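Local coordinates for protein probable manganase-dependent inorganic pyrophosphatase (Clostridium perfringens, PDB 3L2B) that probably hydrolyses inorganic pyrophosphate, its regulatory region of CBS and DRTGG domains, the part present here, binding the activator diadenosine tetraphosphate, at residues P22-S25 and L26-W30; D68-I71 and L72-S75; A111-L114 and K115-I118; G127-A130 and E131-A134; T170-D173 and S174-S178. All coordinates share one frame; numbering follows the deposited sequence.

Contact 1: P22-S25 and L26-W30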
loop_
_atom_site.group_PDB
_atom_site.type_symbol
_atom_site.label_atom_id
_atom_site.label_comp_id
_atom_site.label_asym_id
_atom_site.label_seq_id
_atom_site.Cartn_x
_atom_site.Cartn_y
_atom_site.Cartn_z
ATOM N N PRO A 22 5.998 -13.511 14.164
ATOM C CA PRO A 22 6.442 -13.246 12.781
ATOM C C PRO A 22 5.420 -13.524 11.672
ATOM O O PRO A 22 5.557 -13.019 10.524
ATOM C CB PRO A 22 7.654 -14.180 12.601
ATOM C CG PRO A 22 7.533 -15.240 13.691
ATOM C CD PRO A 22 6.682 -14.665 14.792
ATOM N N GLU A 23 4.429 -14.330 12.014
ATOM C CA GLU A 23 3.439 -14.818 11.052
ATOM C C GLU A 23 2.241 -13.881 10.984
ATOM O O GLU A 23 1.364 -14.021 10.135
ATOM C CB GLU A 23 2.982 -16.245 11.383
ATOM C CG GLU A 23 2.068 -16.373 12.620
ATOM C CD GLU A 23 2.818 -16.605 13.947
ATOM O OE1 GLU A 23 4.079 -16.728 13.958
ATOM O OE2 GLU A 23 2.119 -16.672 14.988
ATOM N N VAL A 24 2.218 -12.929 11.898
ATOM C CA VAL A 24 1.124 -11.966 12.012
ATOM C C VAL A 24 1.027 -11.133 10.720
ATOM O O VAL A 24 2.040 -10.757 10.145
ATOM C CB VAL A 24 1.356 -11.025 13.215
ATOM C CG1 VAL A 24 0.555 -9.783 13.062
ATOM C CG2 VAL A 24 1.022 -11.747 14.555
ATOM N N SER A 25 -0.185 -10.896 10.248
ATOM C CA SER A 25 -0.407 -10.160 8.965
ATOM C C SER A 25 -0.062 -8.682 9.076
ATOM O O SER A 25 -0.155 -8.093 10.155
ATOM C CB SER A 25 -1.861 -10.241 8.517
ATOM O OG SER A 25 -2.654 -9.471 9.384
ATOM N N LEU A 26 0.276 -8.086 7.942
ATOM C CA LEU A 26 0.514 -6.619 7.868
ATOM C C LEU A 26 -0.670 -5.827 8.347
ATOM O O LEU A 26 -0.521 -4.770 8.971
ATOM C CB LEU A 26 0.822 -6.176 6.463
ATOM C CG LEU A 26 2.138 -6.667 5.891
ATOM C CD1 LEU A 26 2.396 -5.979 4.519
ATOM C CD2 LEU A 26 3.275 -6.453 6.863
ATOM N N LYS A 27 -1.851 -6.358 8.074
ATOM C CA LYS A 27 -3.087 -5.694 8.487
ATOM C C LYS A 27 -3.176 -5.602 10.008
ATOM O O LYS A 27 -3.494 -4.553 10.579
ATOM C CB LYS A 27 -4.300 -6.476 7.992
ATOM C CG LYS A 27 -5.617 -5.732 8.145
ATOM C CD LYS A 27 -6.731 -6.670 8.601
ATOM C CE LYS A 27 -8.109 -6.016 8.495
ATOM N NZ LYS A 27 -9.182 -6.822 9.183
ATOM N N MET A 28 -2.979 -6.752 10.645
ATOM C CA MET A 28 -3.049 -6.853 12.116
ATOM C C MET A 28 -1.944 -6.069 12.758
ATOM O O MET A 28 -2.118 -5.517 13.830
ATOM C CB MET A 28 -2.949 -8.313 12.597
ATOM C CG MET A 28 -4.219 -9.167 12.391
ATOM S SD MET A 28 -4.075 -10.863 13.095
ATOM C CE MET A 28 -3.044 -11.732 11.877
ATOM N N ALA A 29 -0.788 -6.048 12.100
ATOM C CA ALA A 29 0.377 -5.370 12.649
ATOM C C ALA A 29 0.041 -3.882 12.706
ATOM O O ALA A 29 0.226 -3.220 13.728
ATOM C CB ALA A 29 1.653 -5.634 11.804
ATOM N N TRP A 30 -0.518 -3.384 11.615
ATOM C CA TRP A 30 -0.790 -1.956 11.487
ATOM C C TRP A 30 -1.872 -1.479 12.438
ATOM O O TRP A 30 -1.774 -0.382 12.990
ATOM C CB TRP A 30 -1.123 -1.588 10.032
ATOM C CG TRP A 30 -1.738 -0.254 9.884
ATOM C CD1 TRP A 30 -3.035 -0.000 9.630
ATOM C CD2 TRP A 30 -1.088 1.019 10.003
ATOM N NE1 TRP A 30 -3.248 1.345 9.567
ATOM C CE2 TRP A 30 -2.068 2.000 9.784
ATOM C CE3 TRP A 30 0.226 1.420 10.252
ATOM C CZ2 TRP A 30 -1.785 3.376 9.798
ATOM C CZ3 TRP A 30 0.513 2.780 10.278
ATOM C CH2 TRP A 30 -0.494 3.743 10.056
#

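Contact 2: D68-I71 and L72-S75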
loop_
_atom_site.group_PDB
_atom_site.type_symbol
_atom_site.label_atom_id
_atom_site.label_comp_id
_atom_site.label_asym_id
_atom_site.label_seq_id
_atom_site.Cartn_x
_atom_site.Cartn_y
_atom_site.Cartn_z
ATOM N N ASP A 68 6.287 -8.379 -7.939
ATOM C CA ASP A 68 6.295 -9.834 -7.738
ATOM C C ASP A 68 4.893 -10.371 -7.493
ATOM O O ASP A 68 4.386 -10.312 -6.370
ATOM C CB ASP A 68 7.221 -10.231 -6.595
ATOM C CG ASP A 68 7.594 -11.719 -6.641
ATOM O OD1 ASP A 68 6.695 -12.550 -6.925
ATOM O OD2 ASP A 68 8.775 -12.064 -6.409
ATOM N N SER A 69 4.282 -10.922 -8.546
ATOM C CA SER A 69 2.878 -11.370 -8.471
ATOM C C SER A 69 2.808 -12.698 -7.714
ATOM O O SER A 69 1.724 -13.242 -7.449
ATOM C CB SER A 69 2.257 -11.503 -9.866
ATOM O OG SER A 69 0.845 -11.371 -9.790
ATOM N N ASN A 70 4.011 -13.117 -7.333
ATOM C CA ASN A 70 4.351 -14.372 -6.692
ATOM C C ASN A 70 4.651 -14.187 -5.176
ATOM O O ASN A 70 5.130 -15.097 -4.494
ATOM C CB ASN A 70 5.607 -14.868 -7.405
ATOM C CG ASN A 70 5.752 -16.340 -7.386
ATOM O OD1 ASN A 70 6.461 -16.867 -6.538
ATOM N ND2 ASN A 70 5.111 -17.032 -8.336
ATOM N N ILE A 71 4.363 -13.005 -4.646
ATOM C CA ILE A 71 4.725 -12.701 -3.227
ATOM C C ILE A 71 4.063 -13.624 -2.176
ATOM O O ILE A 71 4.608 -13.806 -1.083
ATOM C CB ILE A 71 4.503 -11.197 -2.791
ATOM C CG1 ILE A 71 3.155 -10.642 -3.262
ATOM C CG2 ILE A 71 5.635 -10.323 -3.290
ATOM C CD1 ILE A 71 1.990 -11.549 -2.991
ATOM N N LEU A 72 2.901 -14.201 -2.498
ATOM C CA LEU A 72 2.235 -15.111 -1.540
ATOM C C LEU A 72 3.117 -16.355 -1.351
ATOM O O LEU A 72 3.259 -16.870 -0.242
ATOM C CB LEU A 72 0.789 -15.465 -1.941
ATOM C CG LEU A 72 -0.240 -14.317 -1.918
ATOM C CD1 LEU A 72 -1.657 -14.814 -2.251
ATOM C CD2 LEU A 72 -0.280 -13.571 -0.582
ATOM N N ALA A 73 3.772 -16.767 -2.438
ATOM C CA ALA A 73 4.651 -17.945 -2.422
ATOM C C ALA A 73 5.933 -17.616 -1.690
ATOM O O ALA A 73 6.374 -18.331 -0.776
ATOM C CB ALA A 73 4.970 -18.414 -3.858
ATOM N N LYS A 74 6.524 -16.505 -2.101
ATOM C CA LYS A 74 7.822 -16.097 -1.559
ATOM C C LYS A 74 7.724 -15.842 -0.071
ATOM O O LYS A 74 8.709 -15.979 0.652
ATOM C CB LYS A 74 8.356 -14.845 -2.269
ATOM C CG LYS A 74 8.874 -15.097 -3.695
ATOM C CD LYS A 74 9.794 -13.946 -4.166
ATOM C CE LYS A 74 10.785 -14.378 -5.281
ATOM N NZ LYS A 74 10.149 -15.112 -6.429
ATOM N N SER A 75 6.534 -15.456 0.385
ATOM C CA SER A 75 6.337 -15.068 1.785
ATOM C C SER A 75 5.709 -16.181 2.602
ATOM O O SER A 75 5.452 -16.026 3.792
ATOM C CB SER A 75 5.427 -13.838 1.873
ATOM O OG SER A 75 4.094 -14.153 1.461
#

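Contact 3: A111-L114 and K115-I118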
loop_
_atom_site.group_PDB
_atom_site.type_symbol
_atom_site.label_atom_id
_atom_site.label_comp_id
_atom_site.label_asym_id
_atom_site.label_seq_id
_atom_site.Cartn_x
_atom_site.Cartn_y
_atom_site.Cartn_z
ATOM N N ALA A 111 -14.809 -18.577 -19.604
ATOM C CA ALA A 111 -14.339 -19.892 -19.110
ATOM C C ALA A 111 -13.225 -20.544 -19.966
ATOM O O ALA A 111 -12.227 -21.044 -19.447
ATOM C CB ALA A 111 -15.518 -20.853 -18.955
ATOM N N GLU A 112 -13.390 -20.492 -21.279
ATOM C CA GLU A 112 -12.503 -21.198 -22.219
ATOM C C GLU A 112 -11.144 -20.522 -22.315
ATOM O O GLU A 112 -10.147 -21.145 -22.643
ATOM C CB GLU A 112 -13.130 -21.281 -23.633
ATOM C CG GLU A 112 -14.661 -21.504 -23.668
ATOM C CD GLU A 112 -15.462 -20.204 -23.432
ATOM O OE1 GLU A 112 -15.393 -19.286 -24.292
ATOM O OE2 GLU A 112 -16.147 -20.104 -22.376
ATOM N N SER A 113 -11.131 -19.232 -22.023
ATOM C CA SER A 113 -9.925 -18.397 -22.140
ATOM C C SER A 113 -9.081 -18.412 -20.876
ATOM O O SER A 113 -7.925 -17.987 -20.885
ATOM C CB SER A 113 -10.310 -16.948 -22.459
ATOM O OG SER A 113 -11.204 -16.906 -23.561
ATOM N N LEU A 114 -9.665 -18.901 -19.788
ATOM C CA LEU A 114 -8.976 -18.869 -18.482
ATOM C C LEU A 114 -7.641 -19.562 -18.546
ATOM O O LEU A 114 -6.685 -19.121 -17.936
ATOM C CB LEU A 114 -9.822 -19.506 -17.377
ATOM C CG LEU A 114 -11.080 -18.720 -17.025
ATOM C CD1 LEU A 114 -11.987 -19.597 -16.178
ATOM C CD2 LEU A 114 -10.715 -17.404 -16.317
ATOM N N LYS A 115 -7.567 -20.629 -19.334
ATOM C CA LYS A 115 -6.346 -21.462 -19.391
ATOM C C LYS A 115 -5.079 -20.779 -19.922
ATOM O O LYS A 115 -3.974 -21.300 -19.762
ATOM C CB LYS A 115 -6.591 -22.789 -20.132
ATOM C CG LYS A 115 -7.168 -22.690 -21.524
ATOM C CD LYS A 115 -7.362 -24.071 -22.143
ATOM C CE LYS A 115 -8.623 -24.764 -21.632
ATOM N NZ LYS A 115 -9.882 -24.114 -22.121
ATOM N N GLU A 116 -5.223 -19.607 -20.525
ATOM C CA GLU A 116 -4.040 -18.896 -21.093
ATOM C C GLU A 116 -3.389 -17.903 -20.141
ATOM O O GLU A 116 -2.260 -17.472 -20.352
ATOM C CB GLU A 116 -4.389 -18.194 -22.399
ATOM C CG GLU A 116 -5.578 -17.272 -22.365
ATOM C CD GLU A 116 -6.052 -16.920 -23.758
ATOM O OE1 GLU A 116 -7.147 -17.396 -24.171
ATOM O OE2 GLU A 116 -5.296 -16.183 -24.446
ATOM N N PHE A 117 -4.112 -17.546 -19.093
ATOM C CA PHE A 117 -3.589 -16.634 -18.074
ATOM C C PHE A 117 -3.388 -17.326 -16.727
ATOM O O PHE A 117 -2.630 -16.870 -15.874
ATOM C CB PHE A 117 -4.546 -15.440 -17.898
ATOM C CG PHE A 117 -4.718 -14.602 -19.151
ATOM C CD1 PHE A 117 -3.677 -13.807 -19.624
ATOM C CD2 PHE A 117 -5.914 -14.596 -19.840
ATOM C CE1 PHE A 117 -3.832 -13.032 -20.788
ATOM C CE2 PHE A 117 -6.073 -13.816 -20.994
ATOM C CZ PHE A 117 -5.031 -13.046 -21.460
ATOM N N ILE A 118 -4.083 -18.432 -16.543
ATOM C CA ILE A 118 -4.178 -19.059 -15.242
ATOM C C ILE A 118 -3.632 -20.467 -15.311
ATOM O O ILE A 118 -3.930 -21.232 -16.207
ATOM C CB ILE A 118 -5.628 -19.020 -14.710
ATOM C CG1 ILE A 118 -6.061 -17.564 -14.507
ATOM C CG2 ILE A 118 -5.747 -19.821 -13.391
ATOM C CD1 ILE A 118 -7.518 -17.365 -14.140
#

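Contact 4: G127-A130 and E131-A134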
loop_
_atom_site.group_PDB
_atom_site.type_symbol
_atom_site.label_atom_id
_atom_site.label_comp_id
_atom_site.label_asym_id
_atom_site.label_seq_id
_atom_site.Cartn_x
_atom_site.Cartn_y
_atom_site.Cartn_z
ATOM N N GLY A 127 -15.617 -14.342 -9.738
ATOM C CA GLY A 127 -16.988 -14.000 -9.371
ATOM C C GLY A 127 -17.889 -15.190 -9.108
ATOM O O GLY A 127 -17.438 -16.304 -8.856
ATOM N N ASP A 128 -19.180 -14.905 -9.229
ATOM C CA ASP A 128 -20.295 -15.794 -8.864
ATOM C C ASP A 128 -20.480 -16.926 -9.874
ATOM O O ASP A 128 -21.140 -17.945 -9.590
ATOM C CB ASP A 128 -21.597 -14.967 -8.810
ATOM C CG ASP A 128 -22.659 -15.574 -7.908
ATOM O OD1 ASP A 128 -22.640 -16.805 -7.663
ATOM O OD2 ASP A 128 -23.531 -14.804 -7.446
ATOM N N ARG A 129 -19.914 -16.745 -11.060
ATOM C CA ARG A 129 -20.142 -17.687 -12.153
ATOM C C ARG A 129 -19.599 -19.066 -11.797
ATOM O O ARG A 129 -18.396 -19.223 -11.556
ATOM C CB ARG A 129 -19.502 -17.171 -13.458
ATOM C CG ARG A 129 -20.121 -15.870 -14.015
ATOM C CD ARG A 129 -19.549 -15.519 -15.410
ATOM N NE ARG A 129 -19.761 -16.607 -16.383
ATOM C CZ ARG A 129 -19.159 -16.708 -17.569
ATOM N NH1 ARG A 129 -18.287 -15.787 -17.982
ATOM N NH2 ARG A 129 -19.428 -17.750 -18.348
ATOM N N ALA A 130 -20.488 -20.062 -11.765
ATOM C CA ALA A 130 -20.100 -21.461 -11.453
ATOM C C ALA A 130 -19.287 -22.103 -12.582
ATOM O O ALA A 130 -18.493 -23.015 -12.337
ATOM C CB ALA A 130 -21.329 -22.334 -11.133
ATOM N N GLU A 131 -19.489 -21.622 -13.805
ATOM C CA GLU A 131 -18.750 -22.136 -14.965
ATOM C C GLU A 131 -17.279 -21.796 -14.788
ATOM O O GLU A 131 -16.417 -22.630 -15.008
ATOM C CB GLU A 131 -19.269 -21.561 -16.305
ATOM C CG GLU A 131 -18.490 -22.119 -17.532
ATOM C CD GLU A 131 -19.091 -21.745 -18.913
ATOM O OE1 GLU A 131 -19.763 -20.686 -19.044
ATOM O OE2 GLU A 131 -18.859 -22.517 -19.879
ATOM N N ILE A 132 -17.026 -20.554 -14.375
ATOM C CA ILE A 132 -15.676 -20.049 -14.154
ATOM C C ILE A 132 -15.049 -20.760 -12.974
ATOM O O ILE A 132 -13.904 -21.200 -13.022
ATOM C CB ILE A 132 -15.685 -18.514 -13.870
ATOM C CG1 ILE A 132 -16.097 -17.738 -15.134
ATOM C CG2 ILE A 132 -14.342 -18.037 -13.401
ATOM C CD1 ILE A 132 -15.252 -18.095 -16.352
ATOM N N GLN A 133 -15.833 -20.880 -11.911
ATOM C CA GLN A 133 -15.357 -21.484 -10.689
ATOM C C GLN A 133 -14.857 -22.901 -10.956
ATOM O O GLN A 133 -13.806 -23.286 -10.461
ATOM C CB GLN A 133 -16.436 -21.480 -9.601
ATOM C CG GLN A 133 -16.706 -20.112 -8.993
ATOM C CD GLN A 133 -17.967 -20.095 -8.134
ATOM O OE1 GLN A 133 -18.540 -21.147 -7.819
ATOM N NE2 GLN A 133 -18.413 -18.903 -7.767
ATOM N N ALA A 134 -15.592 -23.637 -11.787
ATOM C CA ALA A 134 -15.264 -25.039 -12.105
ATOM C C ALA A 134 -14.089 -25.178 -13.060
ATOM O O ALA A 134 -13.325 -26.119 -12.977
ATOM C CB ALA A 134 -16.493 -25.795 -12.669
#

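Contact 5: T170-D173 and S174-S178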
loop_
_atom_site.group_PDB
_atom_site.type_symbol
_atom_site.label_atom_id
_atom_site.label_comp_id
_atom_site.label_asym_id
_atom_site.label_seq_id
_atom_site.Cartn_x
_atom_site.Cartn_y
_atom_site.Cartn_z
ATOM N N THR A 170 -14.983 -14.155 -0.037
ATOM C CA THR A 170 -14.898 -12.853 0.612
ATOM C C THR A 170 -16.099 -11.988 0.258
ATOM O O THR A 170 -16.687 -12.160 -0.794
ATOM C CB THR A 170 -13.628 -12.093 0.175
ATOM O OG1 THR A 170 -13.662 -10.767 0.732
ATOM C CG2 THR A 170 -13.555 -11.985 -1.343
ATOM N N PRO A 171 -16.443 -11.009 1.106
ATOM C CA PRO A 171 -17.560 -10.139 0.683
ATOM C C PRO A 171 -17.153 -9.106 -0.381
ATOM O O PRO A 171 -17.978 -8.510 -1.054
ATOM C CB PRO A 171 -17.976 -9.451 1.988
ATOM C CG PRO A 171 -16.843 -9.605 2.907
ATOM C CD PRO A 171 -16.129 -10.854 2.537
ATOM N N HIS A 172 -15.858 -8.966 -0.576
ATOM C CA HIS A 172 -15.321 -7.851 -1.348
ATOM C C HIS A 172 -15.410 -8.135 -2.812
ATOM O O HIS A 172 -15.323 -9.283 -3.231
ATOM C CB HIS A 172 -13.868 -7.632 -0.953
ATOM C CG HIS A 172 -13.702 -7.217 0.462
ATOM N ND1 HIS A 172 -14.406 -6.167 1.002
ATOM C CD2 HIS A 172 -12.913 -7.693 1.450
ATOM C CE1 HIS A 172 -14.039 -5.997 2.260
ATOM N NE2 HIS A 172 -13.140 -6.915 2.560
ATOM N N ASP A 173 -15.567 -7.085 -3.610
ATOM C CA ASP A 173 -15.457 -7.238 -5.056
ATOM C C ASP A 173 -13.993 -7.408 -5.469
ATOM O O ASP A 173 -13.088 -7.320 -4.634
ATOM C CB ASP A 173 -16.145 -6.106 -5.837
ATOM C CG ASP A 173 -15.428 -4.767 -5.747
ATOM O OD1 ASP A 173 -14.519 -4.574 -4.903
ATOM O OD2 ASP A 173 -15.821 -3.876 -6.546
ATOM N N SER A 174 -13.767 -7.660 -6.758
ATOM C CA SER A 174 -12.439 -8.086 -7.208
ATOM C C SER A 174 -11.407 -6.982 -7.145
ATOM O O SER A 174 -10.234 -7.248 -6.814
ATOM C CB SER A 174 -12.455 -8.805 -8.571
ATOM O OG SER A 174 -13.163 -8.100 -9.550
ATOM N N PHE A 175 -11.822 -5.745 -7.403
ATOM C CA PHE A 175 -10.904 -4.634 -7.266
ATOM C C PHE A 175 -10.422 -4.561 -5.818
ATOM O O PHE A 175 -9.221 -4.389 -5.543
ATOM C CB PHE A 175 -11.558 -3.297 -7.660
ATOM C CG PHE A 175 -10.806 -2.078 -7.184
ATOM C CD1 PHE A 175 -9.620 -1.707 -7.786
ATOM C CD2 PHE A 175 -11.311 -1.287 -6.165
ATOM C CE1 PHE A 175 -8.925 -0.581 -7.378
ATOM C CE2 PHE A 175 -10.642 -0.134 -5.746
ATOM C CZ PHE A 175 -9.439 0.216 -6.339
ATOM N N THR A 176 -11.376 -4.664 -4.896
ATOM C CA THR A 176 -11.091 -4.499 -3.472
ATOM C C THR A 176 -10.241 -5.658 -2.955
ATOM O O THR A 176 -9.256 -5.452 -2.285
ATOM C CB THR A 176 -12.370 -4.326 -2.631
ATOM O OG1 THR A 176 -13.130 -3.228 -3.145
ATOM C CG2 THR A 176 -12.042 -4.015 -1.198
ATOM N N ALA A 177 -10.596 -6.872 -3.325
ATOM C CA ALA A 177 -9.833 -8.056 -2.917
ATOM C C ALA A 177 -8.379 -7.957 -3.417
ATOM O O ALA A 177 -7.423 -8.330 -2.718
ATOM C CB ALA A 177 -10.499 -9.362 -3.462
ATOM N N SER A 178 -8.230 -7.407 -4.613
ATOM C CA SER A 178 -6.908 -7.282 -5.235
ATOM C C SER A 178 -6.068 -6.289 -4.452
ATOM O O SER A 178 -4.891 -6.501 -4.221
ATOM C CB SER A 178 -7.010 -6.864 -6.688
ATOM O OG SER A 178 -7.712 -7.838 -7.452
HETATM O O HOH W 1 -14.292 -4.636 -8.571
#

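Contact 1: P22-S25 and L26-W30
Helix 26-35 of the first CBS domain is capped at its N terminus by Ser25, whose hydroxyl turns back over the first turn and accepts from Met28 N. The bond from Met28 N to Ser25 OG is 3.0 Å long and nearly straight, 165° at the hydrogen. It depends on a chi1 of 70°, which sets OG between the backbone nitrogen and the carbonyl carbon of its own residue. Ser25 O in turn takes the amide of Ala29 at 2.9 Å from Ala29 N, the first i to i+4 bond of the helix. This is the classical serine N-cap, and the Met28 side chain folds back over it. The thioether chain bends at chi3 (-77°), bringing CE of Met28 to 3.4 Å from Ser25 OG and laying the methyl beside the cap. Val24, the residue before the cap, points its CG1 branch at the same turn and meets Met28 CB at 3.8 Å. Asn81 of helix 79-85 touches both Ser25 and Met28, while Leu26 and Ala29 pack on Val187 of helix 187-190. Further along, Trp30 reaches the second subunit, where it packs on Met64 of that chain.

Contact 2: D68-I71 and L72-S75
With chi1 at -162°, Asp68 swings its carboxylate to the side remote from its own amide nitrogen, while Lys74 runs out almost fully extended until a turn at chi4 (50°) bends its ammonium group round to meet it. The two side chains cross at about a right angle and close a salt bridge, 3.3 Å from Asp68 OD2 to Lys74 NZ. The bridge spans a type I beta turn, Asp68 to Ile71, that leads directly into the short helix 71-74, with Asn70 at the N-cap position. The side chain of Asn70 makes no capping bond; its OD1 instead rests against the methyl of Ala73, 3.4 Å from Ala73 CB. The carbonyl of Asn70 begins the helical bonding by accepting from two amides. Lys74 N approaches Asn70 O in the carbonyl plane at 3.1 Å, and Ala73 N comes to the same oxygen from well above that plane at 3.0 Å. On the buried side, Ile71 folds its CD1 back to 3.7 Å from Leu72 CG, the two side chains crossing at a slant. Tyr189 of helix 187-190 touches Ile71, Lys74 and Ser75, and the loop residue Ile181 packs on Leu72, so the short helix packs against helix 187-190 and the loop at Ile181. Where the helix ends, Ser75 grips Ile71 O twice. Ser75 N donates from above the carbonyl plane at 2.9 Å, and the hydroxyl, Ser75 OG, donates at 2.6 Å, tilted 21° from that plane.

Contact 3: A111-L114 and K115-I118
Backbone hydrogen bonds turn the chain between Leu114 and Ile118 in the DRTGG domain, within the connection from strand 104-106 to strand 123-126. Leu114 O receives two of them. Ile118 N lies 3.0 Å from Leu114 O and nearly in line with the carbonyl, an i to i+4 pairing, whereas Phe117 N reaches Leu114 O from above the carbonyl plane at 3.2 Å. Among polar side chains, Lys115 folds back on the preceding turn. Its CG sits between the backbone nitrogen and carbonyl carbon (chi1 54°), and further bends at chi3 and chi4 curl the chain until the ammonium group comes round to the carbonyl of Glu112. The bond from Lys115 NZ to Glu112 O measures 3.0 Å, its donor tilted 23° from the carbonyl plane. The same ammonium also has a long, weak ion pair with Glu135 of helix 130-138. The apolar contacts lie on the buried side, where Leu114 and Ile118 run side by side and point the same way. Leu114 also packs on Ile132 and Ile118 on Leu136, both of helix 130-138, so the pair seats the connection against that helix. Leu114 CD2 and Ile118 CD1 touch at 3.9 Å.

Contact 4: G127-A130 and E131-A134
The backbone passes from the extended loop at Gly127 into helix 130-138, where the carbonyls of Arg129 and Ala130 accept from Gln133 N and Ala134 N at 3.1 Å (Arg129 O to Gln133 N) and 3.0 Å (Ala130 O to Ala134 N). This is the N-terminal end of the helix that follows strand 123-126 in the DRTGG domain, with Arg129 at the N-cap position. The side chains of Arg129 and Glu131 lie side by side and point the same way, joined by a salt bridge of 3.0 Å between Arg129 NH2 and Glu131 OE1. The oxygen comes in at the edge of the guanidinium, near its plane, but the guanidinium and carboxylate are turned 75° apart, so a single nitrogen carries the bridge. Ile132 lies over one face of that guanidinium, its CG1 3.8 Å above the plane and displaced toward the rim; the same CG1 also meets Arg129 CB. On the second subunit, Gln110 of that chain packs on Arg129. Gln133 reaches back past the helix start. Its CG lies opposite the carbonyl carbon (chi1 -73°) and the chain runs on extended, carrying the amide to the loop, while Ile156 of helix 154-163 and Pro152 pack against it. Gln133 NE2 donates to Gly127 O at 3.0 Å in a nearly straight bond, meeting a lone pair in the carbonyl plane with the oxygen only 9° out of the amide plane.

Contact 5: T170-D173 and S174-S178
The CG2 methyl of Thr176 approaches the imidazole of His172 obliquely, in an off-centre CH-pi contact 4.2 Å from the ring centroid and 29° off the normal. ND1 is the ring atom nearest that methyl, at 3.9 Å from Thr176 CG2. The second flat group, the Asp173 carboxylate, is held by both its oxygens. Thr176 OG1 donates to Asp173 OD1 at 2.6 Å, nearly along the C-O axis, while Thr176 N meets the same OD1 from above the carboxylate plane at 3.1 Å. The other oxygen, OD2, takes a weak bond from a water that also accepts from Phe175 N, so the carboxylate serves two amides at the start of the helix, one directly and one through water. Asp173 is the N-cap of helix 174-180, and its negative charge would suit the positive end of the helix dipole. A chi1 of 71° turns the carboxylate back toward those amides. Just ahead, His172 N donates to Thr170 OG1, closing an ST turn. The cap joins strand 166-169 to helix 174-180, whose Ser174 and Ser178 rest on Ile125 of strand 123-126, while Phe175 stacks edge-to-face with Trp67 of the second subunit.

How the contacts relate
All five contacts are local and follow one another in series along the chain; none encloses or crosses another. Contact 1 turns the chain into helix 26-35 of the first CBS domain, and contact 2 shapes the short helix 71-74, about 16 Å away between centres. The remaining three lie in the DRTGG domain. Contact 3 bends the connection between strands 104-106 and 123-126, contact 4 starts the helix after strand 123-126, and contact 5 starts the one after strand 166-169. Only contacts 3 and 4 touch, with Leu114 CD1 3.6 Å from Ile132 CD1. Contacts 1, 2, 4 and 5 reach the second subunit; contact 3 does not.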